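Local coordinates for protein L-serine ammonia-lyase (Rhizomucor miehei CAU432, PDB 5C3U) that belongs to the pyridoxal-phosphate-dependent enzymes and holds pyridoxal-5'-phosphate in a pocket between its two sheet-bearing parts, at residues Arg54-Phe59 and Ile142-Ser147; Thr22-Ala27 and Lys164-Asp169; Cys177-Gly182 and Val202-Thr207. All blocks are in the same frame, centred on the assembly; numbering follows the deposited sequence. Where two conformers were deposited one is given.

Contact 1 (Arg54-Phe59 and Ile142-Ser147); sequences RGIGAF and IYVPSS. With PLP (pyridoxal-5'-phosphate), chain B.
Ile56 and Phe59 face the run Ile142-Ser146 from one side of helix 52-67. Residues 142-143 end an edge strand of the four-stranded parallel sheet. The chain then leaves the sheet as a loop. The closest alpha carbons belong to Ile56 and Ser146, 7.4 Å apart, so side chains fill the gap between the backbones.

Phe59 carries most of the contact. Its CG lies anti to the backbone N (chi1 180°), which sends the ring out toward the strand end. CD of Pro145 sits over one face of this ring, offset toward the rim. It makes a CH-pi contact 4.2 Å from the ring centroid and 24° off the normal. CG1 of Ile142 instead meets the ring edge, 3.9 Å from Phe59 CE2. CG2 of Val144 approaches obliquely, 3.8 Å from that same CE2. Outside the two segments, His149 packs edge-to-face with the Phe59 ring.

One turn back, Ile56 touches with two branches. Its CG2 lies 4.0 Å from Val144 CG1. Its CD1 is 3.4 Å from the carbonyl O of Pro145. Ala84 and Val85 of helix 79-92 and Ile152 of helix 150-166 also pack on Ile56.

At the loop end the chemistry turns polar. Ser146 OG donates to Ser147 OG at 2.9 Å. Ser147 OG in turn donates to O3P of pyridoxal-5'-phosphate at 2.7 Å.

The two segments meet through apolar and CH-pi contacts. The Pro145 carbonyl O is buried here against a methyl group and has no polar partner in the model. The chain of two hydrogen bonds to the phosphate runs beyond the packed region, and Ser146 probably orients the Ser147 hydroxyl.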
ATOM      1  N   ARG A  54      -9.043  -1.085   2.543  1.00 23.87           N
ATOM      2  CA  ARG A  54      -9.944  -0.469   1.548  1.00 23.46           C
ATOM      3  C   ARG A  54     -10.161  -1.409   0.361  1.00 23.13           C
ATOM      4  O   ARG A  54     -11.301  -1.821   0.080  1.00 24.06           O
ATOM      5  CB  ARG A  54      -9.406   0.880   1.035  1.00 23.58           C
ATOM      6  CG  ARG A  54      -9.297   1.950   2.115  1.00 25.10           C
ATOM      7  CD  ARG A  54      -8.808   3.263   1.531  1.00 25.68           C
ATOM      8  NE  ARG A  54      -8.618   4.249   2.589  1.00 27.84           N
ATOM      9  CZ  ARG A  54      -9.544   5.114   2.990  1.00 26.15           C
ATOM     10  NH1 ARG A  54      -9.244   5.956   3.972  1.00 25.25           N
ATOM     11  NH2 ARG A  54     -10.754   5.152   2.415  1.00 24.58           N
ATOM     12  N   GLY A  55      -9.076  -1.708  -0.363  1.00 22.78           N
ATOM     13  CA  GLY A  55      -9.162  -2.552  -1.558  1.00 22.91           C
ATOM     14  C   GLY A  55      -9.628  -3.955  -1.245  1.00 23.15           C
ATOM     15  O   GLY A  55     -10.562  -4.480  -1.886  1.00 23.45           O
ATOM     16  N   ILE A  56      -8.966  -4.579  -0.259  1.00 23.77           N
ATOM     17  CA  ILE A  56      -9.236  -5.982   0.074  1.00 25.14           C
ATOM     18  C   ILE A  56     -10.612  -6.119   0.715  1.00 24.65           C
ATOM     19  O   ILE A  56     -11.348  -7.064   0.406  1.00 24.41           O
ATOM     20  CB  ILE A  56      -8.109  -6.611   0.926  1.00 24.95           C
ATOM     21  CG1 ILE A  56      -6.761  -6.465   0.206  1.00 28.59           C
ATOM     22  CG2 ILE A  56      -8.426  -8.063   1.298  1.00 28.81           C
ATOM     23  CD1 ILE A  56      -6.721  -7.086  -1.178  1.00 29.04           C
ATOM     24  N   GLY A  57     -10.977  -5.151   1.559  1.00 24.86           N
ATOM     25  CA  GLY A  57     -12.326  -5.049   2.136  1.00 24.64           C
ATOM     26  C   GLY A  57     -13.415  -5.064   1.080  1.00 24.79           C
ATOM     27  O   GLY A  57     -14.397  -5.785   1.213  1.00 25.90           O
ATOM     28  N   ALA A  58     -13.221  -4.291   0.006  1.00 24.12           N
ATOM     29  CA  ALA A  58     -14.205  -4.213  -1.062  1.00 23.24           C
ATOM     30  C   ALA A  58     -14.348  -5.539  -1.802  1.00 23.66           C
ATOM     31  O   ALA A  58     -15.470  -5.949  -2.141  1.00 23.22           O
ATOM     32  CB  ALA A  58     -13.815  -3.121  -2.044  1.00 23.98           C
ATOM     33  N   PHE A  59     -13.205  -6.176  -2.104  1.00 22.99           N
ATOM     34  CA  PHE A  59     -13.186  -7.463  -2.789  1.00 23.03           C
ATOM     35  C   PHE A  59     -13.907  -8.518  -1.940  1.00 24.72           C
ATOM     36  O   PHE A  59     -14.796  -9.239  -2.447  1.00 23.71           O
ATOM     37  CB  PHE A  59     -11.741  -7.882  -3.066  1.00 23.85           C
ATOM     38  CG  PHE A  59     -11.610  -9.205  -3.774  1.00 25.25           C
ATOM     39  CD1 PHE A  59     -11.445  -9.258  -5.156  1.00 25.88           C
ATOM     40  CD2 PHE A  59     -11.620 -10.387  -3.059  1.00 24.46           C
ATOM     41  CE1 PHE A  59     -11.302 -10.495  -5.801  1.00 26.00           C
ATOM     42  CE2 PHE A  59     -11.494 -11.624  -3.693  1.00 24.11           C
ATOM     43  CZ  PHE A  59     -11.331 -11.664  -5.072  1.00 26.31           C
ATOM     44  N   ILE A 142     -11.957 -18.896  -3.037  1.00 26.59           N
ATOM     45  CA  ILE A 142     -11.715 -17.724  -3.856  1.00 25.98           C
ATOM     46  C   ILE A 142     -10.357 -17.165  -3.447  1.00 24.76           C
ATOM     47  O   ILE A 142     -10.144 -16.862  -2.273  1.00 24.45           O
ATOM     48  CB  ILE A 142     -12.836 -16.659  -3.699  1.00 28.41           C
ATOM     49  CG1 ILE A 142     -12.451 -15.331  -4.318  1.00 30.15           C
ATOM     50  CG2 ILE A 142     -13.182 -16.445  -2.248  1.00 30.73           C
ATOM     51  CD1 ILE A 142     -12.423 -15.359  -5.832  1.00 35.22           C
ATOM     52  N   TYR A 143      -9.452 -17.082  -4.417  1.00 24.93           N
ATOM     53  CA  TYR A 143      -8.147 -16.485  -4.177  1.00 24.87           C
ATOM     54  C   TYR A 143      -8.266 -14.958  -4.121  1.00 24.22           C
ATOM     55  O   TYR A 143      -8.934 -14.341  -4.954  1.00 23.61           O
ATOM     56  CB  TYR A 143      -7.086 -16.898  -5.217  1.00 24.90           C
ATOM     57  CG  TYR A 143      -5.735 -16.537  -4.682  1.00 25.34           C
ATOM     58  CD1 TYR A 143      -5.136 -17.340  -3.708  1.00 25.67           C
ATOM     59  CD2 TYR A 143      -5.124 -15.316  -5.016  1.00 26.12           C
ATOM     60  CE1 TYR A 143      -3.930 -17.002  -3.138  1.00 25.82           C
ATOM     61  CE2 TYR A 143      -3.893 -14.964  -4.449  1.00 25.90           C
ATOM     62  CZ  TYR A 143      -3.321 -15.811  -3.497  1.00 26.19           C
ATOM     63  OH  TYR A 143      -2.122 -15.497  -2.886  1.00 26.96           O
ATOM     64  N   VAL A 144      -7.623 -14.354  -3.119  1.00 23.44           N
ATOM     65  CA  VAL A 144      -7.658 -12.900  -2.949  1.00 23.70           C
ATOM     66  C   VAL A 144      -6.328 -12.309  -3.383  1.00 23.95           C
ATOM     67  O   VAL A 144      -5.309 -12.490  -2.709  1.00 24.42           O
ATOM     68  CB  VAL A 144      -7.948 -12.487  -1.492  1.00 23.45           C
ATOM     69  CG1 VAL A 144      -8.091 -10.965  -1.399  1.00 23.72           C
ATOM     70  CG2 VAL A 144      -9.225 -13.143  -1.003  1.00 24.22           C
ATOM     71  N   PRO A 145      -6.309 -11.638  -4.544  1.00 26.03           N
ATOM     72  CA  PRO A 145      -5.027 -11.074  -4.951  1.00 25.97           C
ATOM     73  C   PRO A 145      -4.710  -9.805  -4.140  1.00 25.54           C
ATOM     74  O   PRO A 145      -5.586  -9.285  -3.466  1.00 24.38           O
ATOM     75  CB  PRO A 145      -5.246 -10.744  -6.430  1.00 26.46           C
ATOM     76  CG  PRO A 145      -6.722 -10.583  -6.590  1.00 25.95           C
ATOM     77  CD  PRO A 145      -7.429 -11.196  -5.391  1.00 26.78           C
ATOM     78  N   SER A 146      -3.474  -9.318  -4.200  1.00 26.71           N
ATOM     79  CA  SER A 146      -3.128  -8.137  -3.416  1.00 24.77           C
ATOM     80  C   SER A 146      -3.499  -6.833  -4.144  1.00 26.14           C
ATOM     81  O   SER A 146      -3.746  -5.819  -3.499  1.00 26.59           O
ATOM     82  CB  SER A 146      -1.629  -8.158  -3.082  1.00 24.63           C
ATOM     83  OG  SER A 146      -0.871  -8.039  -4.286  1.00 25.71           O
ATOM     84  N   SER A 147      -3.506  -6.849  -5.482  1.00 26.15           N
ATOM     85  CA  SER A 147      -3.482  -5.599  -6.248  1.00 28.28           C
ATOM     86  C   SER A 147      -4.323  -5.592  -7.528  1.00 28.71           C
ATOM     87  O   SER A 147      -5.018  -4.618  -7.793  1.00 29.95           O
ATOM     88  CB  SER A 147      -2.023  -5.248  -6.642  1.00 29.30           C
ATOM     89  OG  SER A 147      -1.130  -5.406  -5.549  1.00 31.65           O
TER
HETATM   90  N1  PLP B 401       2.138   0.095   1.210  1.00 26.72           N
HETATM   91  C2  PLP B 401       1.646  -0.882   1.992  1.00 26.55           C
HETATM   92  C2A PLP B 401       1.963  -0.962   3.466  1.00 26.39           C
HETATM   93  C3  PLP B 401       0.790  -1.907   1.392  1.00 26.84           C
HETATM   94  O3  PLP B 401       0.270  -2.913   2.163  1.00 28.00           O
HETATM   95  C4  PLP B 401       0.495  -1.777  -0.052  1.00 27.32           C
HETATM   96  C4A PLP B 401      -0.387  -2.759  -0.701  1.00 27.96           C
HETATM   97  C5  PLP B 401       1.095  -0.656  -0.820  1.00 28.88           C
HETATM   98  C6  PLP B 401       1.900   0.243  -0.114  1.00 27.81           C
HETATM   99  C5A PLP B 401       0.846  -0.462  -2.318  1.00 29.08           C
HETATM  100  O4P PLP B 401       0.466  -1.713  -2.879  1.00 29.63           O
HETATM  101  P   PLP B 401      -0.080  -2.012  -4.375  1.00 24.57           P
HETATM  102  O1P PLP B 401      -1.556  -1.813  -4.380  1.00 26.22           O
HETATM  103  O2P PLP B 401       0.689  -1.128  -5.374  1.00 25.29           O
HETATM  104  O3P PLP B 401       0.341  -3.436  -4.476  1.00 26.21           O

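Contact 2 (Thr22-Ala27 and Lys164-Asp169); sequences TPLLHA and KTQLND
Leu24 and Gln166 bring edge strand 24-26 against the C-terminal end of helix 150-166, with their alpha carbons 6.9 Å apart.

The polar link comes from Gln166. Its NE2 donates to the carbonyl O of Thr22 over 2.9 Å, with an N-H...O angle of 161°. The acceptor lies near the plane of the Gln166 amide. The side chain is extended beyond CG (chi2 173°), which carries the amide across to the chain ahead of the strand. Lys41 NZ binds both Gln166 OE1 and Thr22 O, so it bridges the two partners from strand 37-42.

Leu24 packs beside this link. Its CB is 3.5 Å from Gln166 OE1 and lies against the amide. Its CD2 reaches Leu167 CD2 at 3.6 Å, and the two leucine side chains cross at about a right angle.

The helix ends here in a Schellman motif. Asp169 N bonds to Lys164 O, and Asn168 N to Thr165 O. Asn168, at positive phi, is the C-prime residue.

Thr22 O thus accepts from both an amide and an ammonium group. Lys41 may polarise the Gln166 amide through OE1 and so favour NE2 as donor, while it shares Thr22 O with it beside Leu24.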
ATOM      1  N   THR A  22     -10.138   7.725   7.693  1.00 27.01           N
ATOM      2  CA  THR A  22      -8.899   7.869   8.446  1.00 27.99           C
ATOM      3  C   THR A  22      -8.516   9.342   8.546  1.00 27.41           C
ATOM      4  O   THR A  22      -8.896  10.127   7.684  1.00 28.93           O
ATOM      5  CB  THR A  22      -7.738   7.126   7.765  1.00 26.39           C
ATOM      6  OG1 THR A  22      -7.646   7.571   6.411  1.00 26.34           O
ATOM      7  CG2 THR A  22      -7.938   5.617   7.801  1.00 27.34           C
ATOM      8  N   PRO A  23      -7.744   9.709   9.586  1.00 29.87           N
ATOM      9  CA  PRO A  23      -7.292  11.099   9.734  1.00 31.16           C
ATOM     10  C   PRO A  23      -6.397  11.586   8.596  1.00 29.01           C
ATOM     11  O   PRO A  23      -5.611  10.797   8.027  1.00 29.34           O
ATOM     12  CB  PRO A  23      -6.459  11.063  11.017  1.00 31.08           C
ATOM     13  CG  PRO A  23      -6.958   9.910  11.782  1.00 32.84           C
ATOM     14  CD  PRO A  23      -7.395   8.890  10.765  1.00 30.34           C
ATOM     15  N   LEU A  24      -6.516  12.878   8.293  1.00 30.27           N
ATOM     16  CA  LEU A  24      -5.545  13.573   7.453  1.00 30.98           C
ATOM     17  C   LEU A  24      -4.784  14.548   8.355  1.00 32.44           C
ATOM     18  O   LEU A  24      -5.300  15.612   8.704  1.00 34.72           O
ATOM     19  CB  LEU A  24      -6.222  14.291   6.282  1.00 32.11           C
ATOM     20  CG  LEU A  24      -5.293  14.985   5.275  1.00 31.59           C
ATOM     21  CD1 LEU A  24      -4.517  13.985   4.426  1.00 31.11           C
ATOM     22  CD2 LEU A  24      -6.045  15.956   4.386  1.00 32.80           C
ATOM     23  N   LEU A  25      -3.580  14.156   8.762  1.00 30.98           N
ATOM     24  CA  LEU A  25      -2.796  14.939   9.720  1.00 32.27           C
ATOM     25  C   LEU A  25      -1.870  15.953   9.071  1.00 33.10           C
ATOM     26  O   LEU A  25      -1.209  15.674   8.074  1.00 31.74           O
ATOM     27  CB  LEU A  25      -2.010  14.021  10.662  1.00 33.31           C
ATOM     28  CG  LEU A  25      -2.776  13.020  11.543  1.00 37.85           C
ATOM     29  CD1 LEU A  25      -1.789  12.142  12.296  1.00 39.12           C
ATOM     30  CD2 LEU A  25      -3.749  13.683  12.517  1.00 40.27           C
ATOM     31  N   HIS A  26      -1.840  17.155   9.636  1.00 32.63           N
ATOM     32  CA  HIS A  26      -0.883  18.156   9.210  1.00 34.97           C
ATOM     33  C   HIS A  26       0.455  17.831   9.820  1.00 33.00           C
ATOM     34  O   HIS A  26       0.540  17.415  10.986  1.00 34.91           O
ATOM     35  CB  HIS A  26      -1.365  19.537   9.644  1.00 37.16           C
ATOM     36  CG  HIS A  26      -0.541  20.667   9.101  1.00 38.88           C
ATOM     37  ND1 HIS A  26       0.124  21.530   9.903  1.00 40.49           N
ATOM     38  CD2 HIS A  26      -0.281  21.065   7.786  1.00 39.33           C
ATOM     39  CE1 HIS A  26       0.778  22.437   9.141  1.00 39.91           C
ATOM     40  NE2 HIS A  26       0.529  22.151   7.846  1.00 41.56           N
ATOM     41  N   ALA A  27       1.513  17.979   9.031  1.00 29.25           N
ATOM     42  CA  ALA A  27       2.875  17.732   9.495  1.00 29.67           C
ATOM     43  C   ALA A  27       3.629  19.067   9.653  1.00 30.49           C
ATOM     44  O   ALA A  27       4.261  19.534   8.704  1.00 32.34           O
ATOM     45  CB  ALA A  27       3.593  16.813   8.504  1.00 29.18           C
ATOM     46  N   LYS A 164     -10.861  14.630  -0.756  1.00 35.45           N
ATOM     47  CA  LYS A 164     -11.599  15.757  -1.317  1.00 38.53           C
ATOM     48  C   LYS A 164     -12.334  16.534  -0.232  1.00 39.43           C
ATOM     49  O   LYS A 164     -12.284  17.770  -0.206  1.00 41.44           O
ATOM     50  CB  LYS A 164     -12.589  15.272  -2.379  1.00 40.03           C
ATOM     51  CG  LYS A 164     -13.402  16.385  -3.023  1.00 43.07           C
ATOM     52  CD  LYS A 164     -14.088  15.922  -4.292  1.00 42.78           C
ATOM     53  CE  LYS A 164     -14.256  17.106  -5.227  1.00 45.64           C
ATOM     54  NZ  LYS A 164     -15.003  16.778  -6.466  1.00 48.26           N
ATOM     55  N   THR A 165     -13.011  15.807   0.652  1.00 37.68           N
ATOM     56  CA  THR A 165     -13.711  16.418   1.772  1.00 38.12           C
ATOM     57  C   THR A 165     -12.719  17.058   2.739  1.00 36.87           C
ATOM     58  O   THR A 165     -12.841  18.240   3.083  1.00 36.37           O
ATOM     59  CB  THR A 165     -14.590  15.386   2.503  1.00 40.13           C
ATOM     60  OG1 THR A 165     -15.582  14.903   1.598  1.00 43.49           O
ATOM     61  CG2 THR A 165     -15.286  16.017   3.689  1.00 41.22           C
ATOM     62  N   GLN A 166     -11.725  16.278   3.158  1.00 34.08           N
ATOM     63  CA  GLN A 166     -10.758  16.737   4.146  1.00 32.75           C
ATOM     64  C   GLN A 166      -9.953  17.941   3.684  1.00 33.04           C
ATOM     65  O   GLN A 166      -9.541  18.756   4.508  1.00 34.86           O
ATOM     66  CB  GLN A 166      -9.837  15.590   4.561  1.00 32.61           C
ATOM     67  CG  GLN A 166     -10.584  14.506   5.313  1.00 31.21           C
ATOM     68  CD  GLN A 166      -9.730  13.283   5.586  1.00 32.27           C
ATOM     69  OE1 GLN A 166      -9.012  12.799   4.708  1.00 30.22           O
ATOM     70  NE2 GLN A 166      -9.839  12.753   6.792  1.00 32.21           N
ATOM     71  N   LEU A 167      -9.740  18.073   2.377  1.00 32.75           N
ATOM     72  CA  LEU A 167      -8.999  19.220   1.852  1.00 35.56           C
ATOM     73  C   LEU A 167      -9.918  20.332   1.343  1.00 37.66           C
ATOM     74  O   LEU A 167      -9.468  21.231   0.618  1.00 36.65           O
ATOM     75  CB  LEU A 167      -8.054  18.792   0.730  1.00 34.24           C
ATOM     76  CG  LEU A 167      -6.862  17.919   1.131  1.00 34.01           C
ATOM     77  CD1 LEU A 167      -6.185  17.408  -0.131  1.00 35.61           C
ATOM     78  CD2 LEU A 167      -5.892  18.706   2.007  1.00 34.56           C
ATOM     79  N   ASN A 168     -11.199  20.247   1.705  1.00 40.25           N
ATOM     80  CA  ASN A 168     -12.182  21.294   1.378  1.00 43.39           C
ATOM     81  C   ASN A 168     -12.274  21.560  -0.120  1.00 45.65           C
ATOM     82  O   ASN A 168     -12.372  22.706  -0.553  1.00 45.62           O
ATOM     83  CB  ASN A 168     -11.849  22.591   2.133  1.00 46.07           C
ATOM     84  CG  ASN A 168     -11.741  22.388   3.636  1.00 48.97           C
ATOM     85  OD1 ASN A 168     -12.706  22.004   4.290  1.00 52.14           O
ATOM     86  ND2 ASN A 168     -10.560  22.655   4.191  1.00 52.08           N
ATOM     87  N   ASP A 169     -12.236  20.483  -0.905  1.00 45.95           N
ATOM     88  CA  ASP A 169     -12.291  20.547  -2.371  1.00 45.74           C
ATOM     89  C   ASP A 169     -11.143  21.331  -3.044  1.00 43.41           C
ATOM     90  O   ASP A 169     -11.219  21.641  -4.231  1.00 43.36           O
ATOM     91  CB  ASP A 169     -13.675  21.045  -2.833  1.00 51.40           C
ATOM     92  CG  ASP A 169     -13.953  20.761  -4.307  1.00 58.37           C
ATOM     93  OD1 ASP A 169     -13.220  19.951  -4.926  1.00 59.73           O
ATOM     94  OD2 ASP A 169     -14.911  21.360  -4.852  1.00 60.81           O
TER

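Contact 3 (Cys177-Gly182 and Val202-Thr207); sequences CPVGGG and VIAVET. With PLP (pyridoxal-5'-phosphate), chain B.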
ATOM      1  N   CYS A 177       2.319   8.352  -3.587  1.00 23.90           N
ATOM      2  CA  CYS A 177       1.648   7.054  -3.478  1.00 24.59           C
ATOM      3  C   CYS A 177       2.678   5.922  -3.690  1.00 21.90           C
ATOM      4  O   CYS A 177       3.263   5.807  -4.767  1.00 22.21           O
ATOM      5  CB  CYS A 177       0.515   6.964  -4.499  1.00 25.25           C
ATOM      6  SG  CYS A 177      -0.377   5.390  -4.541  1.00 28.69           S
ATOM      7  N   PRO A 178       2.897   5.092  -2.671  1.00 21.03           N
ATOM      8  CA  PRO A 178       3.787   3.922  -2.848  1.00 20.64           C
ATOM      9  C   PRO A 178       3.197   2.949  -3.869  1.00 23.72           C
ATOM     10  O   PRO A 178       1.965   2.797  -3.909  1.00 23.70           O
ATOM     11  CB  PRO A 178       3.814   3.254  -1.453  1.00 22.90           C
ATOM     12  CG  PRO A 178       2.809   3.970  -0.645  1.00 23.66           C
ATOM     13  CD  PRO A 178       2.224   5.127  -1.360  1.00 20.78           C
ATOM     14  N   VAL A 179       4.049   2.330  -4.707  1.00 21.03           N
ATOM     15  CA  VAL A 179       3.594   1.341  -5.714  1.00 23.15           C
ATOM     16  C   VAL A 179       4.262  -0.028  -5.540  1.00 23.84           C
ATOM     17  O   VAL A 179       5.497  -0.128  -5.549  1.00 25.39           O
ATOM     18  CB  VAL A 179       3.796   1.863  -7.180  1.00 23.38           C
ATOM     19  CG1 VAL A 179       3.345   0.809  -8.200  1.00 23.89           C
ATOM     20  CG2 VAL A 179       3.010   3.146  -7.378  1.00 26.05           C
ATOM     21  N   GLY A 180       3.432  -1.064  -5.335  1.00 25.19           N
ATOM     22  CA  GLY A 180       3.832  -2.478  -5.376  1.00 25.86           C
ATOM     23  C   GLY A 180       3.358  -3.063  -6.690  1.00 26.24           C
ATOM     24  O   GLY A 180       4.050  -2.949  -7.704  1.00 27.04           O
ATOM     25  N   GLY A 181       2.147  -3.634  -6.697  1.00 26.02           N
ATOM     26  CA  GLY A 181       1.554  -4.137  -7.942  1.00 26.39           C
ATOM     27  C   GLY A 181       0.668  -3.135  -8.666  1.00 26.48           C
ATOM     28  O   GLY A 181       0.182  -3.416  -9.772  1.00 26.83           O
ATOM     29  N   GLY A 182       0.445  -1.974  -8.048  1.00 24.72           N
ATOM     30  CA  GLY A 182      -0.316  -0.889  -8.647  1.00 23.88           C
ATOM     31  C   GLY A 182      -1.797  -0.782  -8.313  1.00 24.86           C
ATOM     32  O   GLY A 182      -2.482   0.063  -8.878  1.00 23.77           O
ATOM     33  N   VAL A 202       0.241  12.383  -9.506  1.00 28.06           N
ATOM     34  CA  VAL A 202       0.499  11.348  -8.521  1.00 26.98           C
ATOM     35  C   VAL A 202       1.973  10.992  -8.665  1.00 26.72           C
ATOM     36  O   VAL A 202       2.442  10.691  -9.764  1.00 26.76           O
ATOM     37  CB  VAL A 202      -0.395  10.095  -8.721  1.00 26.60           C
ATOM     38  CG1 VAL A 202      -0.062   9.039  -7.682  1.00 25.68           C
ATOM     39  CG2 VAL A 202      -1.871  10.468  -8.657  1.00 27.64           C
ATOM     40  N   ILE A 203       2.718  11.082  -7.565  1.00 24.94           N
ATOM     41  CA  ILE A 203       4.080  10.642  -7.573  1.00 25.67           C
ATOM     42  C   ILE A 203       4.050   9.199  -7.100  1.00 26.22           C
ATOM     43  O   ILE A 203       3.673   8.909  -5.948  1.00 23.90           O
ATOM     44  CB  ILE A 203       4.975  11.572  -6.728  1.00 27.62           C
ATOM     45  CG1 ILE A 203       4.887  12.971  -7.335  1.00 30.69           C
ATOM     46  CG2 ILE A 203       6.419  11.082  -6.735  1.00 26.67           C
ATOM     47  CD1 ILE A 203       5.035  14.081  -6.334  1.00 36.92           C
ATOM     48  N   ALA A 204       4.422   8.306  -8.015  1.00 24.28           N
ATOM     49  CA  ALA A 204       4.344   6.863  -7.800  1.00 24.07           C
ATOM     50  C   ALA A 204       5.709   6.390  -7.335  1.00 24.42           C
ATOM     51  O   ALA A 204       6.629   6.311  -8.129  1.00 24.96           O
ATOM     52  CB  ALA A 204       3.944   6.150  -9.092  1.00 25.37           C
ATOM     53  N   VAL A 205       5.837   6.025  -6.054  1.00 21.68           N
ATOM     54  CA  VAL A 205       7.155   5.750  -5.489  0.50 23.58           C
ATOM     55  C   VAL A 205       7.413   4.252  -5.290  1.00 24.00           C
ATOM     56  O   VAL A 205       6.566   3.535  -4.788  1.00 24.41           O
ATOM     57  CB  VAL A 205       7.404   6.543  -4.177  0.50 24.24           C
ATOM     58  CG1 VAL A 205       6.281   6.316  -3.173  0.50 23.98           C
ATOM     59  CG2 VAL A 205       8.754   6.174  -3.568  0.50 25.06           C
ATOM     60  N   GLU A 206       8.602   3.808  -5.680  1.00 23.91           N
ATOM     61  CA  GLU A 206       9.064   2.435  -5.506  1.00 25.30           C
ATOM     62  C   GLU A 206      10.473   2.522  -4.919  1.00 23.52           C
ATOM     63  O   GLU A 206      11.026   3.617  -4.785  1.00 23.66           O
ATOM     64  CB  GLU A 206       9.127   1.721  -6.882  1.00 27.59           C
ATOM     65  CG  GLU A 206       7.772   1.331  -7.476  1.00 31.24           C
ATOM     66  CD  GLU A 206       7.878   0.743  -8.884  1.00 33.78           C
ATOM     67  OE1 GLU A 206       8.445   1.422  -9.780  1.00 34.07           O
ATOM     68  OE2 GLU A 206       7.394  -0.399  -9.097  1.00 36.98           O
ATOM     69  N   THR A 207      11.043   1.384  -4.552  1.00 23.72           N
ATOM     70  CA  THR A 207      12.457   1.345  -4.180  1.00 24.11           C
ATOM     71  C   THR A 207      13.218   0.744  -5.338  1.00 23.54           C
ATOM     72  O   THR A 207      12.638  -0.008  -6.120  1.00 25.26           O
ATOM     73  CB  THR A 207      12.748   0.501  -2.917  1.00 24.64           C
ATOM     74  OG1 THR A 207      12.402  -0.869  -3.159  1.00 25.88           O
ATOM     75  CG2 THR A 207      12.011   1.064  -1.686  1.00 25.74           C
TER
HETATM   76  N1  PLP B 401       2.138   0.095   1.210  1.00 26.72           N
HETATM   77  C2  PLP B 401       1.646  -0.882   1.992  1.00 26.55           C
HETATM   78  C2A PLP B 401       1.963  -0.962   3.466  1.00 26.39           C
HETATM   79  C3  PLP B 401       0.790  -1.907   1.392  1.00 26.84           C
HETATM   80  O3  PLP B 401       0.270  -2.913   2.163  1.00 28.00           O
HETATM   81  C4  PLP B 401       0.495  -1.777  -0.052  1.00 27.32           C
HETATM   82  C4A PLP B 401      -0.387  -2.759  -0.701  1.00 27.96           C
HETATM   83  C5  PLP B 401       1.095  -0.656  -0.820  1.00 28.88           C
HETATM   84  C6  PLP B 401       1.900   0.243  -0.114  1.00 27.81           C
HETATM   85  C5A PLP B 401       0.846  -0.462  -2.318  1.00 29.08           C
HETATM   86  O4P PLP B 401       0.466  -1.713  -2.879  1.00 29.63           O
HETATM   87  P   PLP B 401      -0.080  -2.012  -4.375  1.00 24.57           P
HETATM   88  O1P PLP B 401      -1.556  -1.813  -4.380  1.00 26.22           O
HETATM   89  O2P PLP B 401       0.689  -1.128  -5.374  1.00 25.29           O
HETATM   90  O3P PLP B 401       0.341  -3.436  -4.476  1.00 26.21           O
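Cys177 and Pro178 pair in parallel with Ala204 and Val205, and this is the tightly packed part of the contact. Cys177 N donates to Ile203 O at 2.8 Å. Val205 N returns to Cys177 O at 2.9 Å. Val179 N reaches Val205 O at 2.8 Å and continues the ladder just past the strand end. On one face of the sheet, Cys177 CB touches Val202 CG1 at 3.8 Å. Val179 CG2 meets Ala204 CB at 3.6 Å, and Phe213 packs on both residues. Pro178 and Val205 lie on the other face, toward helix 280-290.

The two strands and helix 183-194 form a right-handed beta-alpha-beta crossover unit. The first strand ends in a glycine-rich phosphate-binding loop, Gly180-Gly182, that grips the phosphate of pyridoxal-5'-phosphate. Gly180 N and Gly182 N both donate to O2P, and Gly181 N donates to O3P at 2.9 Å. Gly182 is also the N-cap of helix 183-194, whose N-terminal end probably adds a favourable field for the phosphate.

Contact thins out along this loop, although it is still buried from solvent. Glu206 is the last residue to pack closely, with CG 3.3 Å from Val179 O, a buried oxygen with no polar partner in the model. Its carboxylate is bonded by Phe213 N and Gln214 N of helix 212-219. Gly181 and Gly182 leave the neighbouring strand altogether and face the phosphate.

How the contacts relate
From the N terminus, Thr22-Ala27 starts a long loop that contact 2 closes at Lys164-Asp169. Contact 1 lies wholly within that span, joining helix 52-67 to the end of strand 141-143. Helix 150-166 then leads from contact 1 to contact 2. The two meet where Arg54 NH1 approaches Thr22 OG1. Contact 3 follows in series and closes a short loop around helix 183-194. Contacts 2 and 3 both reach the six-stranded mixed sheet, whereas contact 1 belongs to the part with the four-stranded parallel sheet. Contacts 1 and 3 converge on the phosphate of pyridoxal-5'-phosphate, which links the two parts. Contact 2 lies apart from pyridoxal-5'-phosphate.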